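Local coordinates for protein homospermidine synthase (Legionella pneumophila subsp. pneumophila str. Philadelphia 1, PDB 2PH5) that probably makes homospermidine as a homospermidine synthase and binds the dinucleotide NAD in a Rossmann-type domain, at residues 84-89 with 107-112. Numbering follows the deposited sequence.
Sequences NDFLID and GALYIN
Strands 86-89 and 109-112 run parallel at 11°, their axes 4.5 Å apart at closest approach, with F86, L87 and I88 paired to L109, Y110 and I111. They are neighbours in the parallel sheet of the Rossmann-type NAD-binding domain, joined through helix 96-106 as a beta-alpha-beta unit. The ladder alternates between the strands: L109 N gives to D85 O, L87 N to L109 O, I111 N weakly to L87 O, and D89 N to I111 O. Ahead of it, N84 N hydrogen-bonds to the carbonyl of G107, the residue just after helix 96-106, where a Schellman motif closes the helix.

F86, I88, L109 and I111 share the face turned to helix 391-408. The F86 ring, with CG anti to its backbone N (chi1 -157°), swings over the neighbouring strand, where L109 CB sits above the ring centre, 3.6 Å from the centroid in a CH-pi contact. Farther along the ring, F86 CE2 meets I111 CG2 at 3.5 Å. The same methyl lies alongside I88 CG2, and I404 of helix 391-408 covers F86 and I88.

L87, D89 and Y110 occupy the other face, against helix 96-106. L87 CD2 lies 4.0 Å from Y110 CD2, at the edge of that ring and near its plane. The Y110 side chain leaves its strand with CG anti to the amide N and carries its hydroxyl forward along the sheet to D89, whose carboxylate is turned 76° from the ring. D89 OD2 hydrogen-bonds to the hydroxyl of S91, an NAD-binding residue, so this aspartate links the tyrosine to the cofactor site. Its other oxygen, OD1, accepts the Y110 OH on the anti side at 2.6 Å, slightly out of the carboxylate plane.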
loop_
_atom_site.group_PDB
_atom_site.type_symbol
_atom_site.label_atom_id
_atom_site.label_comp_id
_atom_site.label_asym_id
_atom_site.label_seq_id
_atom_site.Cartn_x
_atom_site.Cartn_y
_atom_site.Cartn_z
ATOM N N ASN A 84 -34.991 -4.081 33.783
ATOM C CA ASN A 84 -33.745 -4.790 34.107
ATOM C C ASN A 84 -33.142 -5.616 32.976
ATOM O O ASN A 84 -32.119 -6.277 33.163
ATOM C CB ASN A 84 -33.938 -5.680 35.333
ATOM C CG ASN A 84 -34.286 -4.885 36.556
ATOM O OD1 ASN A 84 -33.569 -3.941 36.914
ATOM N ND2 ASN A 84 -35.397 -5.245 37.207
ATOM N N ASP A 85 -33.780 -5.597 31.810
ATOM C CA ASP A 85 -33.239 -6.327 30.680
ATOM C C ASP A 85 -32.052 -5.531 30.159
ATOM O O ASP A 85 -31.811 -4.410 30.602
ATOM C CB ASP A 85 -34.289 -6.512 29.586
ATOM C CG ASP A 85 -35.287 -7.602 29.920
ATOM O OD1 ASP A 85 -34.956 -8.470 30.759
ATOM O OD2 ASP A 85 -36.393 -7.608 29.336
ATOM N N PHE A 86 -31.313 -6.098 29.217
ATOM C CA PHE A 86 -30.142 -5.417 28.689
ATOM C C PHE A 86 -30.132 -5.408 27.164
ATOM O O PHE A 86 -30.112 -6.463 26.527
ATOM C CB PHE A 86 -28.883 -6.113 29.228
ATOM C CG PHE A 86 -27.647 -5.251 29.239
ATOM C CD1 PHE A 86 -26.702 -5.403 30.251
ATOM C CD2 PHE A 86 -27.410 -4.309 28.239
ATOM C CE1 PHE A 86 -25.537 -4.631 30.272
ATOM C CE2 PHE A 86 -26.245 -3.529 28.248
ATOM C CZ PHE A 86 -25.308 -3.692 29.268
ATOM N N LEU A 87 -30.153 -4.215 26.580
ATOM C CA LEU A 87 -30.119 -4.094 25.130
ATOM C C LEU A 87 -28.679 -3.881 24.664
ATOM O O LEU A 87 -28.112 -2.810 24.866
ATOM C CB LEU A 87 -30.987 -2.915 24.665
ATOM C CG LEU A 87 -30.940 -2.549 23.170
ATOM C CD1 LEU A 87 -31.364 -3.741 22.335
ATOM C CD2 LEU A 87 -31.870 -1.376 22.890
ATOM N N ILE A 88 -28.074 -4.907 24.072
ATOM C CA ILE A 88 -26.712 -4.769 23.572
ATOM C C ILE A 88 -26.847 -4.223 22.152
ATOM O O ILE A 88 -27.352 -4.903 21.263
ATOM C CB ILE A 88 -25.966 -6.126 23.564
ATOM C CG1 ILE A 88 -25.923 -6.702 24.977
ATOM C CG2 ILE A 88 -24.530 -5.942 23.093
ATOM C CD1 ILE A 88 -25.355 -8.096 25.041
ATOM N N ASP A 89 -26.418 -2.979 21.955
ATOM C CA ASP A 89 -26.515 -2.319 20.653
ATOM C C ASP A 89 -25.235 -2.487 19.850
ATOM O O ASP A 89 -24.215 -1.871 20.150
ATOM C CB ASP A 89 -26.814 -0.826 20.864
ATOM C CG ASP A 89 -27.028 -0.056 19.555
ATOM O OD1 ASP A 89 -27.351 1.156 19.642
ATOM O OD2 ASP A 89 -26.876 -0.642 18.454
ATOM N N GLY A 107 -36.833 0.822 31.565
ATOM C CA GLY A 107 -36.044 0.457 32.724
ATOM C C GLY A 107 -34.987 -0.585 32.389
ATOM O O GLY A 107 -34.524 -1.305 33.276
ATOM N N ALA A 108 -34.595 -0.671 31.117
ATOM C CA ALA A 108 -33.585 -1.645 30.690
ATOM C C ALA A 108 -32.185 -1.048 30.495
ATOM O O ALA A 108 -32.039 0.139 30.197
ATOM C CB ALA A 108 -34.043 -2.330 29.403
ATOM N N LEU A 109 -31.162 -1.876 30.688
ATOM C CA LEU A 109 -29.769 -1.461 30.529
ATOM C C LEU A 109 -29.442 -1.288 29.049
ATOM O O LEU A 109 -30.164 -1.771 28.179
ATOM C CB LEU A 109 -28.833 -2.519 31.126
ATOM C CG LEU A 109 -28.324 -2.332 32.558
ATOM C CD1 LEU A 109 -29.210 -1.337 33.333
ATOM C CD2 LEU A 109 -28.275 -3.692 33.231
ATOM N N TYR A 110 -28.338 -0.622 28.756
ATOM C CA TYR A 110 -27.974 -0.419 27.366
ATOM C C TYR A 110 -26.485 -0.190 27.250
ATOM O O TYR A 110 -25.873 0.349 28.171
ATOM C CB TYR A 110 -28.733 0.791 26.804
ATOM C CG TYR A 110 -28.261 1.255 25.444
ATOM C CD1 TYR A 110 -27.051 1.941 25.297
ATOM C CD2 TYR A 110 -29.034 1.036 24.305
ATOM C CE1 TYR A 110 -26.624 2.399 24.057
ATOM C CE2 TYR A 110 -28.614 1.493 23.055
ATOM C CZ TYR A 110 -27.405 2.178 22.945
ATOM O OH TYR A 110 -26.996 2.673 21.727
ATOM N N ILE A 111 -25.916 -0.621 26.124
ATOM C CA ILE A 111 -24.499 -0.445 25.821
ATOM C C ILE A 111 -24.326 -0.400 24.299
ATOM O O ILE A 111 -25.167 -0.905 23.566
ATOM C CB ILE A 111 -23.639 -1.623 26.353
ATOM C CG1 ILE A 111 -22.158 -1.339 26.116
ATOM C CG2 ILE A 111 -23.964 -2.909 25.602
ATOM C CD1 ILE A 111 -21.240 -2.307 26.812
ATOM N N ASN A 112 -23.256 0.228 23.828
ATOM C CA ASN A 112 -22.961 0.264 22.407
ATOM C C ASN A 112 -21.468 0.434 22.236
ATOM O O ASN A 112 -20.759 0.808 23.178
ATOM C CB ASN A 112 -23.734 1.384 21.665
ATOM C CG ASN A 112 -23.146 2.790 21.875
ATOM O OD1 ASN A 112 -23.666 3.770 21.338
ATOM N ND2 ASN A 112 -22.070 2.888 22.644
#